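Local coordinates for GMP reductase (Trypanosoma brucei brucei, PDB 6JIG), which probably catalyses the irreversible NADPH-dependent deamination of GMP to IMP, helping to keep adenine and guanine nucleotides in balance, at residues E155-V159 / E160-T164; D241-R244 / A245-V249; H264-L267 / C268-M271. The protein carries 1 engineered substitution. All blocks are in the same frame, centred on the assembly; numbering follows the deposited sequence.

From the N terminus the three contacts follow in series, each formed within one continuous run of chain, so that none closes a long loop, nests in or crosses another. Interaction 1 (155-164) leads from a loop through the short helix 159-162 to the outer strand 164-165 of the CBS-region sheet, with its centre about 42 Å from that of interaction 2. Interaction 2 (241-249) lies within helix 239-251 of the TIM barrel, and interaction 3 (264-271) begins the next barrel helix, 266-277. Their centres are about 17 Å apart and they touch: the M271 CE methyl packs 3.7 Å from D241 CB, tying consecutive beta-alpha-beta units together at neighbouring helices.

Interaction 1 of 3, residues E155-V159 / E160-T164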
# COMPACT_ATOMS: atom_id res chain seq x y z
N GLU A 155 41.63 -25.46 -36.74
CA GLU A 155 41.85 -26.19 -35.50
C GLU A 155 43.00 -27.19 -35.59
O GLU A 155 43.59 -27.54 -34.56
CB GLU A 155 40.57 -26.92 -35.08
CG GLU A 155 39.39 -26.00 -34.81
CD GLU A 155 39.49 -25.31 -33.46
OE1 GLU A 155 39.39 -26.01 -32.43
OE2 GLU A 155 39.65 -24.07 -33.42
N SER A 156 43.34 -27.64 -36.79
CA SER A 156 44.36 -28.66 -36.98
C SER A 156 45.75 -28.10 -37.22
O SER A 156 46.72 -28.86 -37.20
CB SER A 156 43.97 -29.56 -38.17
OG SER A 156 43.85 -28.79 -39.36
N THR A 157 45.87 -26.79 -37.44
CA THR A 157 47.17 -26.21 -37.76
C THR A 157 48.10 -26.32 -36.56
O THR A 157 47.69 -26.18 -35.41
CB THR A 157 47.00 -24.75 -38.16
OG1 THR A 157 45.83 -24.62 -38.98
CG2 THR A 157 48.21 -24.26 -38.94
N THR A 158 49.38 -26.58 -36.84
CA THR A 158 50.32 -26.80 -35.75
C THR A 158 50.76 -25.48 -35.13
O THR A 158 50.80 -24.43 -35.78
CB THR A 158 51.55 -27.58 -36.23
OG1 THR A 158 52.27 -26.80 -37.19
CG2 THR A 158 51.14 -28.91 -36.84
N VAL A 159 51.09 -25.56 -33.84
CA VAL A 159 51.61 -24.40 -33.11
C VAL A 159 52.86 -23.86 -33.80
O VAL A 159 52.96 -22.66 -34.08
CB VAL A 159 51.89 -24.79 -31.65
CG1 VAL A 159 52.83 -23.80 -31.00
CG2 VAL A 159 50.58 -24.92 -30.88
N GLU A 160 53.82 -24.73 -34.10
CA GLU A 160 55.06 -24.24 -34.69
C GLU A 160 54.86 -23.63 -36.06
O GLU A 160 55.67 -22.80 -36.48
CB GLU A 160 56.09 -25.37 -34.75
CG GLU A 160 55.69 -26.50 -35.66
CD GLU A 160 56.81 -27.51 -35.82
OE1 GLU A 160 56.57 -28.71 -35.55
OE2 GLU A 160 57.93 -27.10 -36.19
N SER A 161 53.79 -23.99 -36.78
CA SER A 161 53.53 -23.36 -38.06
C SER A 161 53.04 -21.92 -37.90
O SER A 161 53.18 -21.11 -38.82
CB SER A 161 52.50 -24.16 -38.86
OG SER A 161 51.31 -24.36 -38.10
N LEU A 162 52.46 -21.60 -36.74
CA LEU A 162 51.86 -20.29 -36.49
C LEU A 162 52.69 -19.40 -35.58
O LEU A 162 52.41 -18.20 -35.48
CB LEU A 162 50.47 -20.46 -35.88
CG LEU A 162 49.46 -21.31 -36.66
CD1 LEU A 162 48.36 -21.78 -35.74
CD2 LEU A 162 48.89 -20.51 -37.81
N MET A 163 53.71 -19.96 -34.92
CA MET A 163 54.43 -19.25 -33.87
C MET A 163 55.45 -18.28 -34.46
O MET A 163 55.86 -18.39 -35.61
CB MET A 163 55.15 -20.24 -32.96
CG MET A 163 56.56 -20.62 -33.42
SD MET A 163 57.21 -22.03 -32.52
CE MET A 163 58.85 -22.23 -33.24
N THR A 164 55.83 -17.30 -33.64
CA THR A 164 57.04 -16.53 -33.91
C THR A 164 58.22 -17.30 -33.35
O THR A 164 58.22 -17.64 -32.16
CB THR A 164 56.97 -15.15 -33.27
OG1 THR A 164 55.82 -14.44 -33.75
CG2 THR A 164 58.22 -14.35 -33.60
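T158 and S161 meet where the extended backbone of 157-158 turns into the short, weakly bonded helix 159-162, a turn marked by the bond from L162 N to V159 O (2.9 Å), which spans three residues. In the side-chain link, T158 OG1 and S161 OG are hydrogen-bonded, 2.8 Å apart. Both hydroxyls sit between backbone N and carbonyl carbon (chi1 64° in T158, 55° in S161), which turns them toward each other. Small hydroxyl residues suit this place because their short arms reach across a single turn. S161 OG also lies so close to T158 O that the details of that approach are doubtful, while the backbone bonds from S161 N and L162 N to the same oxygen are weak.

This turn belongs to the CBS region, the module implicated in allosteric regulation of this enzyme; the V159 side chain lies about 14 Å from a bound GMP. On the apolar side, T157 CG2 approaches L162 CG to 3.9 Å, the two side chains crossing at about a right angle, while T157 OG1 bonds to D154 O. Buried V159 suits the other side of the turn, where it packs on V132 and I145 of the sheet. L162 also packs on I145, as well as on A111 of helix 111-118.

Interaction 2 of 3, residues D241-R244 / A245-V249; sequences DMNR and AIRLV
N243 and R247, one helical turn apart, cross with their flat groups strongly turned, the amide and guanidinium planes standing 73° apart. N243 OD1 lies at the guanidinium edge, in its plane, 3.8 Å from R247 NH1, and comes to 3.5 Å from R247 CD. One residue earlier, M242 bends at chi2 (63°), bringing its terminal CE to 4.1 Å from I246 CD1. R244 and L248 instead run side by side, pointing the same way, with R244 CG 3.8 Å from L248 CD1. Beneath these pairs lies regular alpha-helical bonding from residue i+4 to residue i, such as L248 N to R244 O at 2.8 Å. A245, with only a methyl, fits the buried face against V235 of the barrel strand and L275 of helix 266-277.

Farther out, R244 reaches helix 81-93, where NH1 bonds to Q84 OE1, while NH2 bonds to C79 O. D241 OD2 accepts from K238 N, just before helix 239-251 begins. The long aliphatic stem of R244 thus packs like a hydrocarbon while its buried tip is met by neutral oxygens; the carboxylate of E414 adds a long, weak ion pair that probably helps to balance the positive charge.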
# COMPACT_ATOMS: atom_id res chain seq x y z
N ASP A 241 42.23 -24.83 11.36
CA ASP A 241 42.48 -23.52 10.77
C ASP A 241 43.97 -23.21 10.69
O ASP A 241 44.40 -22.43 9.83
CB ASP A 241 41.74 -22.45 11.56
CG ASP A 241 40.26 -22.44 11.24
OD1 ASP A 241 39.90 -22.05 10.10
OD2 ASP A 241 39.46 -22.85 12.11
N MET A 242 44.78 -23.80 11.57
CA MET A 242 46.22 -23.61 11.47
C MET A 242 46.75 -24.18 10.16
O MET A 242 47.59 -23.57 9.49
CB MET A 242 46.91 -24.24 12.68
CG MET A 242 48.38 -23.90 12.81
SD MET A 242 48.67 -22.13 13.06
CE MET A 242 50.35 -22.02 12.50
N ASN A 243 46.25 -25.36 9.76
CA ASN A 243 46.61 -25.93 8.47
C ASN A 243 46.17 -25.02 7.32
O ASN A 243 46.93 -24.79 6.38
CB ASN A 243 46.00 -27.32 8.32
CG ASN A 243 46.65 -28.11 7.21
OD1 ASN A 243 46.04 -28.33 6.15
ND2 ASN A 243 47.90 -28.53 7.42
N ARG A 244 44.94 -24.51 7.39
CA ARG A 244 44.47 -23.55 6.40
C ARG A 244 45.40 -22.34 6.33
O ARG A 244 45.79 -21.89 5.25
CB ARG A 244 43.04 -23.12 6.72
CG ARG A 244 42.41 -22.17 5.72
CD ARG A 244 41.02 -21.75 6.19
NE ARG A 244 40.08 -22.87 6.18
CZ ARG A 244 39.27 -23.14 5.17
NH1 ARG A 244 39.28 -22.37 4.09
NH2 ARG A 244 38.43 -24.18 5.23
N ALA A 245 45.77 -21.79 7.49
CA ALA A 245 46.63 -20.61 7.53
C ALA A 245 47.96 -20.88 6.85
O ALA A 245 48.47 -20.06 6.08
CB ALA A 245 46.85 -20.17 8.97
N ILE A 246 48.58 -22.01 7.19
CA ILE A 246 49.89 -22.33 6.61
C ILE A 246 49.79 -22.37 5.09
O ILE A 246 50.61 -21.78 4.38
CB ILE A 246 50.41 -23.66 7.17
CG1 ILE A 246 50.97 -23.46 8.58
CG2 ILE A 246 51.50 -24.25 6.25
CD1 ILE A 246 50.84 -24.70 9.48
N ARG A 247 48.77 -23.06 4.58
CA ARG A 247 48.62 -23.20 3.13
C ARG A 247 48.24 -21.89 2.45
O ARG A 247 48.67 -21.64 1.31
CB ARG A 247 47.59 -24.30 2.84
CG ARG A 247 48.11 -25.68 3.32
CD ARG A 247 47.07 -26.78 3.24
NE ARG A 247 46.52 -26.91 1.90
CZ ARG A 247 45.52 -27.73 1.58
NH1 ARG A 247 44.98 -28.50 2.51
NH2 ARG A 247 45.06 -27.77 0.34
N LEU A 248 47.47 -21.03 3.12
CA LEU A 248 47.18 -19.71 2.56
C LEU A 248 48.45 -18.88 2.41
O LEU A 248 48.65 -18.20 1.40
CB LEU A 248 46.17 -18.97 3.43
CG LEU A 248 44.73 -19.47 3.39
CD1 LEU A 248 43.92 -18.87 4.54
CD2 LEU A 248 44.10 -19.12 2.05
N VAL A 249 49.31 -18.90 3.44
CA VAL A 249 50.55 -18.14 3.36
C VAL A 249 51.43 -18.68 2.23
O VAL A 249 52.01 -17.91 1.46
CB VAL A 249 51.28 -18.15 4.72
CG1 VAL A 249 52.65 -17.50 4.61
CG2 VAL A 249 50.44 -17.39 5.75

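Interaction 3 of 3, residues H264-L267 / C268-M271; sequences HSDL and CINM
I269 lies one turn on from S265, and its side chain climbs back over the serine's carbonyl. I269 CB is 3.6 Å from S265 O, CG1 approaches that oxygen to 3.5 Å, and CD1, at the tip, is still 3.6 Å from it. The chain runs back along the carbonyl because CG1 lies beside the backbone N, anti to the carbonyl carbon (chi1 -74°), and CD1 continues extended. The backbone of I269 uses the same acceptor: its N donates to S265 O at 3.0 Å, closing the first full turn of the helix. A branched hydrocarbon suits the position, since it also packs on A299 and L300 of helix 294-302 and on A303.

S265 is the N-cap of helix 266-277. Its OG accepts from C268 N in a weak capping bond of 3.5 Å, and the C268 N bond to S265 O is also weak. The hydroxyl has a stronger partner in H262 O, just before the turn, so a small residue that can both donate and accept is well placed here. Next along, N270 N bonds to D266 O at 2.8 Å. The N270 side chain folds back over the same carbonyl, with CG 3.1 Å from D266 O; ND2 is near too, but its angle is too poor for a hydrogen bond.

The helix follows barrel strand 255-259 and precedes strand 285-291, the beta-alpha-beta pattern of a TIM barrel. S265 and C268 both touch I260, a predicted NAD(+)-binding residue, and C268 also packs on L300. Just before the helix, the ring of H264 meets that of H24 of a neighbouring subunit, and L267 packs on that subunit's T28, placing this helix start at a subunit interface, with helix 294-302 alongside.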
# COMPACT_ATOMS: atom_id res chain seq x y z
N HIS A 264 36.98 -11.25 21.60
CA HIS A 264 37.52 -11.15 22.96
C HIS A 264 37.34 -12.47 23.71
O HIS A 264 36.61 -12.59 24.69
CB HIS A 264 36.85 -10.01 23.72
CG HIS A 264 37.58 -9.60 24.96
ND1 HIS A 264 37.08 -8.67 25.85
CD2 HIS A 264 38.78 -9.99 25.46
CE1 HIS A 264 37.93 -8.51 26.85
NE2 HIS A 264 38.97 -9.30 26.64
N SER A 265 38.01 -13.50 23.21
CA SER A 265 37.86 -14.83 23.76
C SER A 265 39.22 -15.51 23.71
O SER A 265 40.07 -15.17 22.88
CB SER A 265 36.83 -15.64 22.98
OG SER A 265 37.26 -15.79 21.64
N ASP A 266 39.41 -16.48 24.60
CA ASP A 266 40.67 -17.22 24.60
C ASP A 266 40.89 -17.94 23.27
O ASP A 266 42.03 -18.07 22.83
CB ASP A 266 40.69 -18.20 25.77
CG ASP A 266 40.84 -17.49 27.10
OD1 ASP A 266 41.31 -16.33 27.10
OD2 ASP A 266 40.48 -18.06 28.14
N LEU A 267 39.81 -18.38 22.62
CA LEU A 267 39.93 -19.05 21.33
C LEU A 267 40.63 -18.16 20.32
O LEU A 267 41.51 -18.61 19.56
CB LEU A 267 38.55 -19.44 20.80
CG LEU A 267 37.82 -20.62 21.45
CD1 LEU A 267 36.63 -20.99 20.59
CD2 LEU A 267 38.75 -21.80 21.60
N CYS A 268 40.23 -16.89 20.27
CA CYS A 268 40.83 -15.97 19.32
C CYS A 268 42.23 -15.58 19.76
O CYS A 268 43.16 -15.54 18.95
CB CYS A 268 39.94 -14.72 19.18
SG CYS A 268 40.57 -13.51 17.99
N ILE A 269 42.41 -15.29 21.05
CA ILE A 269 43.72 -14.89 21.55
C ILE A 269 44.75 -16.00 21.32
O ILE A 269 45.91 -15.74 20.97
CB ILE A 269 43.62 -14.52 23.04
CG1 ILE A 269 42.93 -13.16 23.21
CG2 ILE A 269 44.98 -14.55 23.72
CD1 ILE A 269 42.34 -12.96 24.61
N ASN A 270 44.33 -17.25 21.51
CA ASN A 270 45.25 -18.37 21.37
C ASN A 270 45.55 -18.66 19.90
O ASN A 270 46.66 -19.10 19.57
CB ASN A 270 44.68 -19.60 22.07
CG ASN A 270 44.70 -19.45 23.58
OD1 ASN A 270 45.48 -18.67 24.12
ND2 ASN A 270 43.84 -20.19 24.26
N MET A 271 44.59 -18.41 19.01
CA MET A 271 44.87 -18.54 17.58
C MET A 271 45.88 -17.49 17.13
O MET A 271 46.79 -17.80 16.35
CB MET A 271 43.58 -18.43 16.78
CG MET A 271 43.74 -18.78 15.31
SD MET A 271 44.20 -20.53 15.13
CE MET A 271 44.42 -20.62 13.36